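Local coordinates for phosphoenolpyruvate-protein phosphotransferase (Acinetobacter sp., PDB 3CI6) that probably transfers phosphate from phosphoenolpyruvate to a histidine of a carrier protein in the whole enzyme, of which this chain is the GAF domain, at residues Y114-G119 / Q140-A145; Q55-M60 / R126-V131. All coordinates share one frame; numbering follows the deposited sequence.

Overall arrangement
Both contacts belong to a single GAF domain and share its antiparallel sheet, in which strands 116-124 and 127-136 are neighbours. Along the chain the segments alternate: 55-60, 114-119, 126-131, 140-145. The centres of the two contacts are about 20 Å apart, on opposite sides of the chain's centre, yet their nearest atoms are only about 5 Å apart and do not touch. Contact 1 joins strand 116-124 to the loop that leads from strand 127-136 into helix 144-167. Contact 2 links strands 56-63 and 127-136 across the intervening strand 44-51. Contact 1 is on the sheet face that carries helix 144-167, contact 2 on the other, so the sheet is packed on both faces.

Contact 1 (Y114-G119 / Q140-A145); sequences YNSFLG and QDFSEA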
loop_
_atom_site.group_PDB
_atom_site.type_symbol
_atom_site.label_atom_id
_atom_site.label_comp_id
_atom_site.label_asym_id
_atom_site.label_seq_id
_atom_site.Cartn_x
_atom_site.Cartn_y
_atom_site.Cartn_z
ATOM N N TYR B 114 3.191 19.586 -20.797
ATOM C CA TYR B 114 2.423 18.377 -20.581
ATOM C C TYR B 114 0.959 18.729 -20.457
ATOM O O TYR B 114 0.542 19.329 -19.468
ATOM C CB TYR B 114 2.911 17.652 -19.310
ATOM C CG TYR B 114 4.374 17.268 -19.390
ATOM C CD1 TYR B 114 4.782 16.244 -20.191
ATOM C CD2 TYR B 114 5.335 17.928 -18.622
ATOM C CE1 TYR B 114 6.121 15.898 -20.302
ATOM C CE2 TYR B 114 6.682 17.577 -18.699
ATOM C CZ TYR B 114 7.067 16.566 -19.547
ATOM O OH TYR B 114 8.394 16.205 -19.668
ATOM N N ASN B 115 0.168 18.285 -21.423
ATOM C CA ASN B 115 -1.239 18.632 -21.479
ATOM C C ASN B 115 -2.159 17.640 -20.818
ATOM O O ASN B 115 -3.369 17.784 -20.896
ATOM C CB ASN B 115 -1.663 18.852 -22.922
ATOM C CG ASN B 115 -1.047 20.113 -23.503
ATOM O OD1 ASN B 115 -1.016 21.153 -22.841
ATOM N ND2 ASN B 115 -0.465 19.992 -24.668
ATOM N N SER B 116 -1.600 16.625 -20.160
ATOM C CA SER B 116 -2.385 15.771 -19.274
ATOM C C SER B 116 -1.707 15.728 -17.900
ATOM O O SER B 116 -0.490 15.743 -17.802
ATOM C CB SER B 116 -2.514 14.359 -19.846
ATOM O OG SER B 116 -1.359 13.599 -19.537
ATOM N N PHE B 117 -2.525 15.698 -16.850
ATOM C CA PHE B 117 -2.038 15.693 -15.479
ATOM C C PHE B 117 -2.916 14.740 -14.679
ATOM O O PHE B 117 -4.124 14.884 -14.660
ATOM C CB PHE B 117 -2.178 17.086 -14.866
ATOM C CG PHE B 117 -1.781 17.169 -13.415
ATOM C CD1 PHE B 117 -2.718 16.949 -12.427
ATOM C CD2 PHE B 117 -0.483 17.463 -13.025
ATOM C CE1 PHE B 117 -2.393 17.043 -11.116
ATOM C CE2 PHE B 117 -0.134 17.561 -11.681
ATOM C CZ PHE B 117 -1.080 17.319 -10.730
ATOM N N LEU B 118 -2.277 13.813 -13.998
ATOM C CA LEU B 118 -2.953 12.903 -13.091
ATOM C C LEU B 118 -2.195 12.910 -11.778
ATOM O O LEU B 118 -1.077 12.406 -11.687
ATOM C CB LEU B 118 -3.006 11.500 -13.695
ATOM C CG LEU B 118 -3.436 10.338 -12.816
ATOM C CD1 LEU B 118 -4.726 10.587 -12.069
ATOM C CD2 LEU B 118 -3.559 9.050 -13.682
ATOM N N GLY B 119 -2.771 13.568 -10.780
ATOM C CA GLY B 119 -2.112 13.725 -9.455
ATOM C C GLY B 119 -2.879 12.934 -8.416
ATOM O O GLY B 119 -4.130 12.993 -8.394
ATOM N N GLN B 140 -4.717 13.123 -22.430
ATOM C CA GLN B 140 -4.930 11.668 -22.292
ATOM C C GLN B 140 -6.059 11.434 -21.293
ATOM O O GLN B 140 -6.038 12.008 -20.205
ATOM C CB GLN B 140 -3.686 10.948 -21.736
ATOM C CG GLN B 140 -2.415 11.106 -22.503
ATOM C CD GLN B 140 -2.393 10.252 -23.726
ATOM O OE1 GLN B 140 -1.863 9.143 -23.700
ATOM N NE2 GLN B 140 -3.029 10.709 -24.781
ATOM N N ASP B 141 -6.965 10.530 -21.614
ATOM C CA ASP B 141 -8.070 10.142 -20.752
ATOM C C ASP B 141 -7.646 8.861 -20.074
ATOM O O ASP B 141 -7.547 7.800 -20.716
ATOM C CB ASP B 141 -9.351 9.938 -21.581
ATOM C CG ASP B 141 -10.555 9.569 -20.731
ATOM O OD1 ASP B 141 -10.400 9.232 -19.547
ATOM O OD2 ASP B 141 -11.691 9.612 -21.272
ATOM N N PHE B 142 -7.365 8.973 -18.784
ATOM C CA PHE B 142 -6.994 7.820 -17.961
ATOM C C PHE B 142 -8.170 7.305 -17.165
ATOM O O PHE B 142 -8.874 8.087 -16.525
ATOM C CB PHE B 142 -5.823 8.142 -17.055
ATOM C CG PHE B 142 -4.547 8.276 -17.807
ATOM C CD1 PHE B 142 -4.036 7.216 -18.519
ATOM C CD2 PHE B 142 -3.913 9.462 -17.870
ATOM C CE1 PHE B 142 -2.902 7.356 -19.262
ATOM C CE2 PHE B 142 -2.752 9.622 -18.608
ATOM C CZ PHE B 142 -2.250 8.567 -19.308
ATOM N N SER B 143 -8.360 5.990 -17.190
ATOM C CA SER B 143 -9.520 5.355 -16.632
ATOM C C SER B 143 -9.417 5.119 -15.133
ATOM O O SER B 143 -8.380 5.331 -14.498
ATOM C CB SER B 143 -9.723 3.982 -17.294
ATOM O OG SER B 143 -8.923 2.990 -16.693
ATOM N N GLU B 144 -10.495 4.568 -14.590
ATOM C CA GLU B 144 -10.569 4.190 -13.208
ATOM C C GLU B 144 -9.570 3.135 -12.857
ATOM O O GLU B 144 -9.135 3.101 -11.723
ATOM C CB GLU B 144 -11.968 3.689 -12.866
ATOM C CG GLU B 144 -13.046 4.693 -13.137
ATOM C CD GLU B 144 -13.030 5.871 -12.209
ATOM O OE1 GLU B 144 -12.325 5.834 -11.158
ATOM O OE2 GLU B 144 -13.757 6.846 -12.547
ATOM N N ALA B 145 -9.206 2.248 -13.775
ATOM C CA ALA B 145 -8.173 1.263 -13.478
ATOM C C ALA B 145 -6.857 1.907 -13.132
ATOM O O ALA B 145 -6.154 1.488 -12.183
ATOM C CB ALA B 145 -7.985 0.268 -14.662
#
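Ser116 lies against Gln140, and Leu118 reaches the base of Phe142, where strand 116-124 meets the loop leading into helix 144-167. The closer packing is at the start of the strand. There Ser116 CB approaches the backbone, 3.6 Å from Gln140 N, and the two residues also have the nearest alpha carbons, with Ser116 CA 5.7 Å from Gln140 CA. Ser116 OG sits between its own backbone N and carbonyl carbon (chi1 82°), a torsion that brings it alongside the Gln140 chain, 4.0 Å from Gln140 CG. The hydroxyl also comes to the rim of the Phe142 ring, near the ring plane and 4.3 Å from Phe142 CE2. This buried oxygen has a polar partner on the adjacent strand, since it is hydrogen-bonded to Asn136 ND2.

One strand step further on, the touch is lighter. Leu118 holds CG anti to the backbone N (chi1 169°), and one methyl, Leu118 CD2, extends to 4.2 Å from Phe142 CB. The two side chains cross obliquely. Here the alpha carbons of Leu118 and Phe142 have drawn apart to 8.1 Å.

The outer side is looser still. Gln140 bends in mid-chain and its amide end leads away from the strand; beyond it the loop runs along the solvent side before the helix starts. Ser143 occupies the N-cap position, its OG accepting a weak bond from Ala145 N (3.0 Å, bent to 132°). Phe142 O is held by Asn93 ND2, tying the loop to the edge strand 92-94. The arrangement is that of a GAF domain's last connection, in which the chain leaves the antiparallel sheet and passes over a neighbouring strand into the long C-terminal helix packed on one face.

Contact 2 (Q55-M60 / R126-V131); sequences QRYLLM and RKVMGV. With P4G (1-ethoxy-2-(2-ethoxyethoxy)ethane), chain F.
Tyr57 and three residues of 126-131, namely Val128, Gly130 and Val131, meet through apolar packing alone. The phenol stretches over strand 44-51, which lies between the two strands and whose Leu50 also touches the Tyr57 side chain. Tyr57 CG is anti to the carbonyl carbon (chi1 -67°), which directs the ring toward 126-131. Val128 CG1 comes to the rim of the ring near its plane, 3.7 Å from Tyr57 OH, the two side chains crossing at about a right angle. Further back, Tyr57 CE1 is 4.2 Å from Val131 CG2 and 4.3 Å from Gly130 CA, both approaching obliquely.

The backbones do not pair: the strand axes approach to 8.0 Å and run in broadly the same direction, 48° apart, as next-but-one strands of a twisted antiparallel sheet do. This is the central GAF sheet, and both segments carry irregularities in it. Gln55 and Arg56 form a G1 bulge opposite Asp51 at the turn of hairpin 44-51/56-63, while Met129 and Gly130 form a classic bulge opposite Val122.

Salt bridges lie near the start of both segments, Arg56 NE to Asp51 OD2 and Lys127 NZ to Glu52 OE2, and Arg126 NE is hydrogen-bonded to Ser21 O of the second subunit. Leu58 CD1 lies 3.9 Å above the centre of the Arg56 guanidinium plane.

The bound 1-ethoxy-2-(2-ethoxyethoxy)ethane lies on the face away from Tyr57, in a pocket that Leu58 lines with Leu25, Leu49, Asp51 and, from helix 144-167, Ala164 and His165. Leu58 CD2 is 3.6 Å from its C3, and the selenium of Met60, a selenomethionine bent at chi2 and chi3, is 4.2 Å from the same carbon.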
loop_
_atom_site.group_PDB
_atom_site.type_symbol
_atom_site.label_atom_id
_atom_site.label_comp_id
_atom_site.label_asym_id
_atom_site.label_seq_id
_atom_site.Cartn_x
_atom_site.Cartn_y
_atom_site.Cartn_z
ATOM N N GLN B 55 8.674 23.174 4.750
ATOM C CA GLN B 55 7.306 23.534 4.380
ATOM C C GLN B 55 7.107 23.637 2.870
ATOM O O GLN B 55 6.745 24.696 2.320
ATOM C CB GLN B 55 6.894 24.826 5.085
ATOM C CG GLN B 55 6.666 24.580 6.588
ATOM C CD GLN B 55 5.509 23.628 6.872
ATOM O OE1 GLN B 55 4.355 23.935 6.563
ATOM N NE2 GLN B 55 5.811 22.459 7.433
ATOM N N ARG B 56 7.429 22.549 2.189
ATOM C CA ARG B 56 7.374 22.529 0.759
ATOM C C ARG B 56 7.245 21.078 0.318
ATOM O O ARG B 56 7.535 20.161 1.078
ATOM C CB ARG B 56 8.670 23.100 0.165
ATOM C CG ARG B 56 9.884 22.259 0.505
ATOM C CD ARG B 56 11.212 22.744 -0.049
ATOM N NE ARG B 56 12.277 21.796 0.302
ATOM C CZ ARG B 56 13.533 21.898 -0.135
ATOM N NH1 ARG B 56 14.461 21.019 0.254
ATOM N NH2 ARG B 56 13.860 22.881 -0.966
ATOM N N TYR B 57 6.869 20.881 -0.932
ATOM C CA TYR B 57 6.971 19.561 -1.580
ATOM C C TYR B 57 8.283 19.504 -2.331
ATOM O O TYR B 57 8.598 20.455 -3.078
ATOM C CB TYR B 57 5.816 19.331 -2.545
ATOM C CG TYR B 57 4.449 19.197 -1.892
ATOM C CD1 TYR B 57 4.073 18.034 -1.268
ATOM C CD2 TYR B 57 3.520 20.222 -1.964
ATOM C CE1 TYR B 57 2.836 17.901 -0.674
ATOM C CE2 TYR B 57 2.276 20.080 -1.387
ATOM C CZ TYR B 57 1.936 18.912 -0.765
ATOM O OH TYR B 57 0.702 18.760 -0.175
ATOM N N LEU B 58 9.037 18.438 -2.185
ATOM C CA LEU B 58 10.306 18.284 -2.885
ATOM C C LEU B 58 10.229 17.128 -3.859
ATOM O O LEU B 58 9.778 16.046 -3.505
ATOM C CB LEU B 58 11.448 18.032 -1.892
ATOM C CG LEU B 58 12.875 17.950 -2.430
ATOM C CD1 LEU B 58 13.310 19.298 -3.062
ATOM C CD2 LEU B 58 13.806 17.500 -1.308
ATOM N N LEU B 59 10.707 17.344 -5.095
ATOM C CA LEU B 59 10.762 16.273 -6.077
ATOM C C LEU B 59 11.790 15.254 -5.620
ATOM O O LEU B 59 12.957 15.608 -5.416
ATOM C CB LEU B 59 11.173 16.850 -7.430
ATOM C CG LEU B 59 11.336 15.841 -8.543
ATOM C CD1 LEU B 59 10.063 15.083 -8.893
ATOM C CD2 LEU B 59 11.874 16.576 -9.780
HETATM N N MSE B 60 11.356 14.028 -5.371
HETATM C CA MSE B 60 12.257 12.967 -4.854
HETATM C C MSE B 60 12.605 11.825 -5.778
HETATM O O MSE B 60 13.601 11.098 -5.551
HETATM C CB MSE B 60 11.682 12.386 -3.557
HETATM C CG MSE B 60 11.463 13.391 -2.493
HETATM SE SE MSE B 60 13.105 13.774 -1.622
HETATM C CE MSE B 60 13.418 12.050 -0.697
ATOM N N ARG B 126 -4.433 10.029 7.807
ATOM C CA ARG B 126 -5.081 11.304 7.507
ATOM C C ARG B 126 -4.142 12.460 7.171
ATOM O O ARG B 126 -4.626 13.572 6.962
ATOM C CB ARG B 126 -6.044 11.733 8.614
ATOM C CG ARG B 126 -7.130 10.677 8.919
ATOM C CD ARG B 126 -8.051 11.125 9.996
ATOM N NE ARG B 126 -9.186 10.195 10.128
ATOM C CZ ARG B 126 -10.220 10.424 10.915
ATOM N NH1 ARG B 126 -10.259 11.493 11.675
ATOM N NH2 ARG B 126 -11.213 9.571 10.932
ATOM N N LYS B 127 -2.832 12.225 7.111
ATOM C CA LYS B 127 -1.862 13.274 6.802
ATOM C C LYS B 127 -1.307 13.105 5.384
ATOM O O LYS B 127 -1.029 12.000 4.944
ATOM C CB LYS B 127 -0.698 13.212 7.794
ATOM C CG LYS B 127 0.377 14.266 7.656
ATOM C CD LYS B 127 1.387 14.118 8.800
ATOM C CE LYS B 127 2.524 15.098 8.673
ATOM N NZ LYS B 127 2.033 16.469 8.459
ATOM N N VAL B 128 -1.147 14.211 4.662
ATOM C CA VAL B 128 -0.553 14.167 3.330
ATOM C C VAL B 128 0.956 14.023 3.428
ATOM O O VAL B 128 1.615 14.829 4.088
ATOM C CB VAL B 128 -0.872 15.440 2.536
ATOM C CG1 VAL B 128 -0.064 15.449 1.268
ATOM C CG2 VAL B 128 -2.344 15.458 2.215
HETATM N N MSE B 129 1.458 12.928 2.885
HETATM C CA MSE B 129 2.864 12.631 2.861
HETATM C C MSE B 129 3.518 13.113 1.567
HETATM O O MSE B 129 4.726 13.275 1.503
HETATM C CB MSE B 129 3.119 11.120 2.963
HETATM C CG MSE B 129 2.616 10.366 4.197
HETATM SE SE MSE B 129 3.697 10.746 5.712
HETATM C CE MSE B 129 2.495 11.875 6.166
ATOM N N GLY B 130 2.722 13.317 0.516
ATOM C CA GLY B 130 3.296 13.636 -0.814
ATOM C C GLY B 130 2.234 13.543 -1.879
ATOM O O GLY B 130 1.068 13.333 -1.570
ATOM N N VAL B 131 2.663 13.738 -3.112
ATOM C CA VAL B 131 1.802 13.698 -4.280
ATOM C C VAL B 131 2.549 12.988 -5.388
ATOM O O VAL B 131 3.669 13.307 -5.702
ATOM C CB VAL B 131 1.401 15.116 -4.736
ATOM C CG1 VAL B 131 0.581 15.006 -6.035
ATOM C CG2 VAL B 131 0.649 15.863 -3.621
HETATM C C8 P4G F . 13.306 11.922 6.108
HETATM C C7 P4G F . 12.566 10.924 5.236
HETATM O O4 P4G F . 11.392 11.535 4.731
HETATM C C6 P4G F . 11.768 12.585 3.880
HETATM C C5 P4G F . 10.709 13.320 3.110
HETATM O O3 P4G F . 11.135 14.563 2.469
HETATM C C4 P4G F . 12.509 14.801 2.514
HETATM C C3 P4G F . 12.727 16.084 1.819
HETATM O O2 P4G F . 14.007 16.554 2.208
HETATM C C2 P4G F . 15.028 15.740 1.669
HETATM C C1 P4G F . 16.190 15.879 2.648
#